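Local coordinates for fibronectin type III domain-containing protein (Simiduia agarivorans, PDB 6P2K) that probably hydrolyses glycosidic bonds as an ancestral glycoside hydrolase family 74 enzyme, and is represented here by its beta-propeller part, which binds zinc ions in the crystal, at residues B[312-317]-B[369-374]; B[325-330]-B[388-393]; B[337-340]-B[344-347]. All coordinates share one frame; numbering follows the deposited sequence.

The three contacts lie on the same side of the chain's centre, in and beside the last two blades of the N-terminal propeller. Interaction 1 joins the fourth strands of these blades, 304-314 and 368-373; interaction 3 closes the loop between strands 336-338 and 348-351 within the last blade, and its Arg347 reaches Tyr369. The centres of interactions 1 and 3 are about 16 Å apart. Interaction 2, centred about 14 Å from interaction 1, packs the inter-blade loop against strand 388-395, where the chain leaves this propeller for the second. Along the chain interactions 1 and 2 interleave, and interaction 3 is nested inside both. Interaction 1 thus joins two blades, and interaction 2 connects them to the second propeller.

Interaction 1. Residues B[312-317]-B[369-374]; sequences KIWDSY and YSWQNK
Trp314 lays its indole over that of Trp371 in a face-to-face stack that joins two neighbouring blades of the beta-propeller, strand 304-314 of one and strand 368-373 of the next. The five-membered rings have centroids 3.6 Å apart and planes only 11° from parallel, with Trp314 CG 3.4 Å from Trp371 CE2. Trp314 holds its CG anti to the backbone N (chi1 -158°), which lays the ring over the Trp371 indole; two broad, flat and largely apolar indoles suit a buried seam between sheets.

A classic beta bulge, in which Ile313 and Trp314 both face Leu292 of strand 292-300, lets two successive residues both point toward strand 368-373. Ile313 uses its two branches differently: CD1 sits over the centre of the Tyr369 ring, 4.2 Å from its centroid, as a CH-pi contact, whereas CG2 meets Tyr369 CE1 at 3.5 Å. The Tyr369 hydroxyl is hydrogen-bonded to Glu294 and to Arg347 NH1.

Tryptophan also supplies the contact's polar link, since its pyrrole N-H points outward in the ring plane: Trp371 NE1 donates to Ile313 O over 2.9 Å, nearly straight at 166°.

Interaction 2. Residues B[325-330]-B[388-393]; sequences WDYATP and TEWPTY
Tyr327 turns the edge of its ring toward the face of Trp390 at the junction between the two beta-propellers, where the loop between strands 304-314 and 336-338 meets strand 388-395. The pair is offset edge-to-face, with the Tyr327 ring centroid 5.6 Å from that of the Trp390 six-membered ring and the planes at 82°. The closest atoms are Tyr327 CE1 and Trp390 CH2, 3.7 Å apart, so the far end of the indole does the touching. Tyr327 is the centre of an inverse gamma turn, closed by a weak bond from Ala328 N to Asp326 O; the tight bend presents its side chain to the strand.

Apolar packing joins Trp325 to Tyr393. Trp325 CB lies 3.9 Å from Tyr393 CD1, and Tyr393 CB meets the rim of the indole almost in its plane. With chi1 at 66°, the Trp325 ring leads away from the strand, toward Pro11, and rests edge-to-face with Tyr375. A second subunit packs here too, its Gly441 on Tyr327 and its Asn501 on Tyr393.

Three of the four rings use their polar atom on other partners: Trp325 NE1 bonds to Gly12 O, Trp390 NE1 to Trp385 O, and Tyr393 OH to Asp322. Such rings fit a seam lined by several segments. Over one face of the Tyr393 ring lies a backbone atom, Trp325 N, 3.6 Å from Tyr393 CD1.

Interaction 3. Residues B[337-340]-B[344-347]; sequences HYTP and GWAR
Thr339 OG1 is gripped from two directions: it donates to Ala346 O over a short 2.5 Å and accepts from the backbone N of Gly348. Seen from Ala346 O, the hydroxyl comes in at 140° to the C=O bond, in the carbonyl plane and on a lone pair. Both partners belong to the returning limb of a beta-hairpin, so this one hydroxyl pins the loop between strands 336-338 and 348-351, the first two strands of a propeller blade. Threonine suits the place because its two branches do different work. At chi1 58° OG1 stands between the backbone N and the carbonyl carbon, facing Ala346, while CG2 packs 3.9 Å from Trp345 CE3.

Pro340 and Trp345 form the apolar side of the loop. Pro340 CD sits over the indole face, 4.0 Å from the centroid of the five-membered ring, a CH-pi contact to which the polarised C-H bonds beside a proline nitrogen are well suited. Pro340 O approaches Trp345 CB to 3.3 Å, and Trp345 NE1 bonds to the backbone O of Asp23.

Tyr338 and Arg347 run side by side in the same direction, the planes of ring and guanidinium 40° apart. Tyr338 CE1 lies 3.4 Å from Arg347 NH2, and both side chains end at Glu294 OE2, which takes a hydrogen bond from Tyr338 OH and a salt bridge from Arg347 NH2. The arginine chain, extended from CG to NE, carries the guanidinium out beside the tyrosine ring, where NE also forms a salt bridge with Asp271; the two acids probably balance its charge.

The loop thus sits between two other blades: Tyr338 and Arg347 lean on strand 278-285, while Pro340 and Trp345 pack on Ala22 of strand 17-22, where the last blade meets the first.

Interaction 1. Residues B[312-317]-B[369-374]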
loop_
_atom_site.group_PDB
_atom_site.type_symbol
_atom_site.label_atom_id
_atom_site.label_comp_id
_atom_site.label_asym_id
_atom_site.label_seq_id
_atom_site.Cartn_x
_atom_site.Cartn_y
_atom_site.Cartn_z
ATOM N N LYS B 312 38.862 26.218 -12.519
ATOM C CA LYS B 312 38.274 25.691 -11.293
ATOM C C LYS B 312 38.715 24.244 -11.133
ATOM O O LYS B 312 38.334 23.380 -11.926
ATOM C CB LYS B 312 36.753 25.806 -11.328
ATOM C CG LYS B 312 36.230 27.149 -10.850
ATOM C CD LYS B 312 34.795 27.051 -10.366
ATOM C CE LYS B 312 34.164 28.430 -10.270
ATOM N NZ LYS B 312 32.766 28.369 -9.753
ATOM N N ILE B 313 39.538 23.978 -10.114
ATOM C CA ILE B 313 39.951 22.607 -9.825
ATOM C C ILE B 313 39.028 21.934 -8.823
ATOM O O ILE B 313 39.178 20.730 -8.563
ATOM C CB ILE B 313 41.407 22.575 -9.324
ATOM C CG1 ILE B 313 41.551 23.389 -8.037
ATOM C CG2 ILE B 313 42.342 23.115 -10.396
ATOM C CD1 ILE B 313 42.835 23.107 -7.288
ATOM N N TRP B 314 38.071 22.674 -8.265
ATOM C CA TRP B 314 37.068 22.167 -7.340
ATOM C C TRP B 314 35.818 23.002 -7.562
ATOM O O TRP B 314 35.912 24.222 -7.712
ATOM C CB TRP B 314 37.555 22.273 -5.892
ATOM C CG TRP B 314 36.885 21.346 -4.918
ATOM C CD1 TRP B 314 36.090 20.270 -5.205
ATOM C CD2 TRP B 314 36.961 21.421 -3.491
ATOM N NE1 TRP B 314 35.665 19.675 -4.037
ATOM C CE2 TRP B 314 36.189 20.364 -2.973
ATOM C CE3 TRP B 314 37.606 22.286 -2.600
ATOM C CZ2 TRP B 314 36.050 20.146 -1.605
ATOM C CZ3 TRP B 314 37.465 22.068 -1.241
ATOM C CH2 TRP B 314 36.695 21.005 -0.758
ATOM N N ASP B 315 34.654 22.357 -7.601
ATOM C CA ASP B 315 33.456 23.045 -8.067
ATOM C C ASP B 315 32.225 22.467 -7.374
ATOM O O ASP B 315 32.332 21.653 -6.453
ATOM C CB ASP B 315 33.345 22.937 -9.593
ATOM C CG ASP B 315 32.660 24.135 -10.215
ATOM O OD1 ASP B 315 31.985 24.887 -9.475
ATOM O OD2 ASP B 315 32.793 24.321 -11.443
ATOM N N SER B 316 31.048 22.895 -7.842
ATOM C CA SER B 316 29.772 22.440 -7.308
ATOM C C SER B 316 29.721 20.922 -7.264
ATOM O O SER B 316 30.305 20.234 -8.106
ATOM C CB SER B 316 28.617 22.958 -8.172
ATOM O OG SER B 316 28.785 24.331 -8.462
ATOM N N TYR B 317 29.015 20.396 -6.270
ATOM C CA TYR B 317 28.854 18.956 -6.141
ATOM C C TYR B 317 28.173 18.390 -7.379
ATOM O O TYR B 317 27.085 18.830 -7.761
ATOM C CB TYR B 317 28.044 18.627 -4.886
ATOM C CG TYR B 317 27.799 17.149 -4.696
ATOM C CD1 TYR B 317 28.824 16.301 -4.296
ATOM C CD2 TYR B 317 26.544 16.603 -4.916
ATOM C CE1 TYR B 317 28.601 14.946 -4.118
ATOM C CE2 TYR B 317 26.312 15.250 -4.742
ATOM C CZ TYR B 317 27.346 14.426 -4.344
ATOM O OH TYR B 317 27.120 13.076 -4.171
ATOM N N TYR B 369 42.445 16.592 -10.578
ATOM C CA TYR B 369 42.471 16.524 -9.128
ATOM C C TYR B 369 41.381 15.577 -8.651
ATOM O O TYR B 369 40.276 15.560 -9.200
ATOM C CB TYR B 369 42.282 17.913 -8.509
ATOM C CG TYR B 369 43.449 18.842 -8.753
ATOM C CD1 TYR B 369 43.524 19.605 -9.909
ATOM C CD2 TYR B 369 44.481 18.948 -7.831
ATOM C CE1 TYR B 369 44.592 20.451 -10.138
ATOM C CE2 TYR B 369 45.553 19.792 -8.050
ATOM C CZ TYR B 369 45.605 20.542 -9.206
ATOM O OH TYR B 369 46.668 21.386 -9.432
ATOM N N SER B 370 41.702 14.783 -7.635
ATOM C CA SER B 370 40.782 13.802 -7.067
ATOM C C SER B 370 40.565 14.163 -5.600
ATOM O O SER B 370 41.441 13.935 -4.761
ATOM C CB SER B 370 41.330 12.387 -7.228
ATOM O OG SER B 370 40.380 11.424 -6.810
ATOM N N TRP B 371 39.399 14.725 -5.297
ATOM C CA TRP B 371 39.135 15.250 -3.966
ATOM C C TRP B 371 38.693 14.143 -3.020
ATOM O O TRP B 371 37.871 13.293 -3.375
ATOM C CB TRP B 371 38.081 16.355 -4.042
ATOM C CG TRP B 371 38.650 17.581 -4.671
ATOM C CD1 TRP B 371 38.594 17.934 -5.990
ATOM C CD2 TRP B 371 39.412 18.599 -4.016
ATOM N NE1 TRP B 371 39.260 19.119 -6.190
ATOM C CE2 TRP B 371 39.772 19.548 -4.993
ATOM C CE3 TRP B 371 39.817 18.803 -2.693
ATOM C CZ2 TRP B 371 40.515 20.684 -4.690
ATOM C CZ3 TRP B 371 40.554 19.935 -2.394
ATOM C CH2 TRP B 371 40.897 20.859 -3.389
ATOM N N GLN B 372 39.247 14.161 -1.809
ATOM C CA GLN B 372 39.043 13.114 -0.817
ATOM C C GLN B 372 38.496 13.722 0.467
ATOM O O GLN B 372 39.003 14.743 0.944
ATOM C CB GLN B 372 40.350 12.365 -0.532
ATOM C CG GLN B 372 41.023 11.787 -1.771
ATOM C CD GLN B 372 42.430 11.262 -1.497
ATOM O OE1 GLN B 372 42.763 10.896 -0.367
ATOM N NE2 GLN B 372 43.258 11.220 -2.539
ATOM N N ASN B 373 37.466 13.085 1.019
ATOM C CA ASN B 373 36.860 13.509 2.276
ATOM C C ASN B 373 37.783 13.129 3.432
ATOM O O ASN B 373 38.050 11.944 3.653
ATOM C CB ASN B 373 35.480 12.853 2.404
ATOM C CG ASN B 373 34.847 12.990 3.789
ATOM O OD1 ASN B 373 35.429 13.525 4.734
ATOM N ND2 ASN B 373 33.623 12.489 3.902
ATOM N N LYS B 374 38.263 14.134 4.174
ATOM C CA LYS B 374 39.194 13.917 5.277
ATOM C C LYS B 374 38.626 14.394 6.611
ATOM O O LYS B 374 39.376 14.766 7.515
ATOM C CB LYS B 374 40.532 14.605 5.004
ATOM C CG LYS B 374 41.269 14.082 3.777
ATOM C CD LYS B 374 41.766 12.658 3.999
ATOM C CE LYS B 374 42.620 12.185 2.830
ATOM N NZ LYS B 374 43.459 11.017 3.202
#

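Interaction 2. Residues B[325-330]-B[388-393]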
loop_
_atom_site.group_PDB
_atom_site.type_symbol
_atom_site.label_atom_id
_atom_site.label_comp_id
_atom_site.label_asym_id
_atom_site.label_seq_id
_atom_site.Cartn_x
_atom_site.Cartn_y
_atom_site.Cartn_z
ATOM N N TRP B 325 28.840 14.212 5.325
ATOM C CA TRP B 325 27.543 14.530 5.913
ATOM C C TRP B 325 27.160 15.987 5.698
ATOM O O TRP B 325 25.966 16.299 5.613
ATOM C CB TRP B 325 27.521 14.190 7.412
ATOM C CG TRP B 325 28.438 14.996 8.308
ATOM C CD1 TRP B 325 29.636 14.592 8.828
ATOM C CD2 TRP B 325 28.208 16.318 8.821
ATOM N NE1 TRP B 325 30.170 15.581 9.618
ATOM C CE2 TRP B 325 29.315 16.651 9.628
ATOM C CE3 TRP B 325 27.180 17.254 8.669
ATOM C CZ2 TRP B 325 29.422 17.880 10.282
ATOM C CZ3 TRP B 325 27.291 18.478 9.314
ATOM C CH2 TRP B 325 28.404 18.777 10.113
ATOM N N ASP B 326 28.143 16.880 5.589
ATOM C CA ASP B 326 27.894 18.319 5.488
ATOM C C ASP B 326 27.690 18.675 4.021
ATOM O O ASP B 326 28.640 18.941 3.283
ATOM C CB ASP B 326 29.049 19.099 6.105
ATOM C CG ASP B 326 28.739 20.578 6.274
ATOM O OD1 ASP B 326 27.600 20.996 5.973
ATOM O OD2 ASP B 326 29.641 21.323 6.713
ATOM N N TYR B 327 26.427 18.688 3.591
ATOM C CA TYR B 327 26.082 19.041 2.214
ATOM C C TYR B 327 26.325 20.538 2.034
ATOM O O TYR B 327 25.416 21.369 2.107
ATOM C CB TYR B 327 24.640 18.654 1.901
ATOM C CG TYR B 327 24.317 18.678 0.422
ATOM C CD1 TYR B 327 24.619 17.594 -0.388
ATOM C CD2 TYR B 327 23.708 19.783 -0.161
ATOM C CE1 TYR B 327 24.329 17.609 -1.740
ATOM C CE2 TYR B 327 23.408 19.806 -1.513
ATOM C CZ TYR B 327 23.726 18.717 -2.295
ATOM O OH TYR B 327 23.434 18.733 -3.637
ATOM N N ALA B 328 27.588 20.884 1.799
ATOM C CA ALA B 328 28.035 22.271 1.690
ATOM C C ALA B 328 28.609 22.469 0.292
ATOM O O ALA B 328 29.782 22.173 0.046
ATOM C CB ALA B 328 29.063 22.602 2.769
ATOM N N THR B 329 27.782 22.972 -0.624
ATOM C CA THR B 329 28.167 23.105 -2.018
ATOM C C THR B 329 27.593 24.392 -2.594
ATOM O O THR B 329 26.457 24.767 -2.262
ATOM C CB THR B 329 27.689 21.899 -2.844
ATOM O OG1 THR B 329 27.930 22.136 -4.236
ATOM C CG2 THR B 329 26.199 21.648 -2.623
ATOM N N PRO B 330 28.358 25.114 -3.433
ATOM C CA PRO B 330 29.771 24.883 -3.761
ATOM C C PRO B 330 30.673 25.020 -2.538
ATOM O O PRO B 330 30.249 25.611 -1.548
ATOM C CB PRO B 330 30.082 25.984 -4.783
ATOM C CG PRO B 330 28.771 26.345 -5.365
ATOM C CD PRO B 330 27.788 26.206 -4.240
ATOM N N THR B 388 18.058 10.411 -3.670
ATOM C CA THR B 388 19.403 9.869 -3.560
ATOM C C THR B 388 19.539 9.197 -2.200
ATOM O O THR B 388 18.903 9.607 -1.225
ATOM C CB THR B 388 20.462 10.977 -3.758
ATOM O OG1 THR B 388 20.498 11.357 -5.139
ATOM C CG2 THR B 388 21.857 10.517 -3.346
ATOM N N GLU B 389 20.345 8.138 -2.147
ATOM C CA GLU B 389 20.597 7.409 -0.909
ATOM C C GLU B 389 21.952 7.843 -0.364
ATOM O O GLU B 389 22.992 7.562 -0.967
ATOM C CB GLU B 389 20.532 5.900 -1.144
ATOM C CG GLU B 389 19.141 5.326 -0.902
ATOM C CD GLU B 389 18.861 4.057 -1.683
ATOM O OE1 GLU B 389 18.063 3.226 -1.198
ATOM O OE2 GLU B 389 19.431 3.889 -2.783
ATOM N N TRP B 390 21.933 8.538 0.772
ATOM C CA TRP B 390 23.123 9.118 1.383
ATOM C C TRP B 390 23.590 8.254 2.536
ATOM O O TRP B 390 22.768 7.865 3.379
ATOM C CB TRP B 390 22.834 10.528 1.892
ATOM C CG TRP B 390 22.156 11.392 0.884
ATOM C CD1 TRP B 390 20.812 11.509 0.669
ATOM C CD2 TRP B 390 22.790 12.259 -0.062
ATOM N NE1 TRP B 390 20.572 12.399 -0.349
ATOM C CE2 TRP B 390 21.769 12.874 -0.815
ATOM C CE3 TRP B 390 24.122 12.576 -0.344
ATOM C CZ2 TRP B 390 22.037 13.786 -1.830
ATOM C CZ3 TRP B 390 24.388 13.481 -1.358
ATOM C CH2 TRP B 390 23.351 14.076 -2.088
ATOM N N PRO B 391 24.878 7.945 2.621
ATOM C CA PRO B 391 25.377 7.189 3.768
ATOM C C PRO B 391 25.290 8.015 5.041
ATOM O O PRO B 391 25.231 9.247 5.014
ATOM C CB PRO B 391 26.839 6.893 3.405
ATOM C CG PRO B 391 27.008 7.336 1.973
ATOM C CD PRO B 391 25.964 8.366 1.722
ATOM N N THR B 392 25.266 7.314 6.170
ATOM C CA THR B 392 25.577 7.976 7.423
ATOM C C THR B 392 27.093 8.046 7.582
ATOM O O THR B 392 27.841 7.292 6.955
ATOM C CB THR B 392 24.946 7.245 8.610
ATOM O OG1 THR B 392 25.508 5.930 8.719
ATOM C CG2 THR B 392 23.435 7.138 8.431
ATOM N N TYR B 393 27.547 8.970 8.424
ATOM C CA TYR B 393 28.971 9.269 8.530
ATOM C C TYR B 393 29.403 9.287 9.986
ATOM O O TYR B 393 28.728 9.882 10.833
ATOM C CB TYR B 393 29.298 10.613 7.869
ATOM C CG TYR B 393 29.240 10.576 6.361
ATOM C CD1 TYR B 393 28.037 10.750 5.685
ATOM C CD2 TYR B 393 30.387 10.358 5.611
ATOM C CE1 TYR B 393 27.982 10.708 4.302
ATOM C CE2 TYR B 393 30.344 10.316 4.233
ATOM C CZ TYR B 393 29.142 10.492 3.582
ATOM O OH TYR B 393 29.103 10.452 2.205
#

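Interaction 3. Residues B[337-340]-B[344-347]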
loop_
_atom_site.group_PDB
_atom_site.type_symbol
_atom_site.label_atom_id
_atom_site.label_comp_id
_atom_site.label_asym_id
_atom_site.label_seq_id
_atom_site.Cartn_x
_atom_site.Cartn_y
_atom_site.Cartn_z
ATOM N N HIS B 337 46.118 25.099 0.349
ATOM C CA HIS B 337 47.569 25.020 0.316
ATOM C C HIS B 337 48.022 23.868 -0.565
ATOM O O HIS B 337 47.429 22.785 -0.545
ATOM C CB HIS B 337 48.148 24.838 1.721
ATOM C CG HIS B 337 47.829 25.963 2.651
ATOM N ND1 HIS B 337 48.402 27.211 2.533
ATOM C CD2 HIS B 337 47.000 26.029 3.718
ATOM C CE1 HIS B 337 47.937 27.998 3.487
ATOM N NE2 HIS B 337 47.082 27.305 4.219
ATOM N N TYR B 338 49.075 24.116 -1.338
ATOM C CA TYR B 338 49.783 23.038 -2.008
ATOM C C TYR B 338 50.582 22.232 -0.990
ATOM O O TYR B 338 50.962 22.736 0.071
ATOM C CB TYR B 338 50.728 23.598 -3.069
ATOM C CG TYR B 338 50.063 24.238 -4.268
ATOM C CD1 TYR B 338 49.393 23.471 -5.213
ATOM C CD2 TYR B 338 50.121 25.611 -4.462
ATOM C CE1 TYR B 338 48.799 24.057 -6.317
ATOM C CE2 TYR B 338 49.536 26.206 -5.567
ATOM C CZ TYR B 338 48.874 25.422 -6.489
ATOM O OH TYR B 338 48.285 26.005 -7.587
ATOM N N THR B 339 50.840 20.969 -1.318
ATOM C CA THR B 339 51.699 20.164 -0.468
ATOM C C THR B 339 53.159 20.582 -0.655
ATOM O O THR B 339 53.544 21.064 -1.725
ATOM C CB THR B 339 51.545 18.675 -0.777
ATOM O OG1 THR B 339 51.849 18.428 -2.158
ATOM C CG2 THR B 339 50.132 18.197 -0.469
ATOM N N PRO B 340 53.985 20.426 0.378
ATOM C CA PRO B 340 55.415 20.711 0.224
ATOM C C PRO B 340 56.055 19.782 -0.796
ATOM O O PRO B 340 55.508 18.740 -1.166
ATOM C CB PRO B 340 55.985 20.467 1.628
ATOM C CG PRO B 340 54.810 20.557 2.550
ATOM C CD PRO B 340 53.627 20.082 1.765
ATOM N N GLY B 344 59.046 13.653 1.089
ATOM C CA GLY B 344 58.366 12.571 0.408
ATOM C C GLY B 344 56.930 12.858 0.032
ATOM O O GLY B 344 56.214 11.930 -0.367
ATOM N N TRP B 345 56.484 14.105 0.150
ATOM C CA TRP B 345 55.113 14.446 -0.200
ATOM C C TRP B 345 54.898 14.302 -1.699
ATOM O O TRP B 345 55.779 14.619 -2.502
ATOM C CB TRP B 345 54.796 15.882 0.219
ATOM C CG TRP B 345 54.425 16.064 1.660
ATOM C CD1 TRP B 345 55.250 16.447 2.676
ATOM C CD2 TRP B 345 53.123 15.899 2.241
ATOM N NE1 TRP B 345 54.548 16.520 3.856
ATOM C CE2 TRP B 345 53.240 16.189 3.616
ATOM C CE3 TRP B 345 51.874 15.525 1.735
ATOM C CZ2 TRP B 345 52.154 16.118 4.491
ATOM C CZ3 TRP B 345 50.795 15.457 2.605
ATOM C CH2 TRP B 345 50.945 15.750 3.967
ATOM N N ALA B 346 53.722 13.810 -2.075
ATOM C CA ALA B 346 53.283 13.939 -3.454
ATOM C C ALA B 346 52.616 15.299 -3.646
ATOM O O ALA B 346 52.349 16.026 -2.686
ATOM C CB ALA B 346 52.330 12.804 -3.828
ATOM N N ARG B 347 52.358 15.656 -4.901
ATOM C CA ARG B 347 51.698 16.924 -5.183
ATOM C C ARG B 347 50.211 16.815 -4.875
ATOM O O ARG B 347 49.527 15.916 -5.374
ATOM C CB ARG B 347 51.904 17.348 -6.636
ATOM C CG ARG B 347 51.443 18.776 -6.896
ATOM C CD ARG B 347 51.645 19.211 -8.339
ATOM N NE ARG B 347 51.372 20.638 -8.505
ATOM C CZ ARG B 347 50.212 21.140 -8.924
ATOM N NH1 ARG B 347 49.208 20.328 -9.227
ATOM N NH2 ARG B 347 50.055 22.453 -9.040
#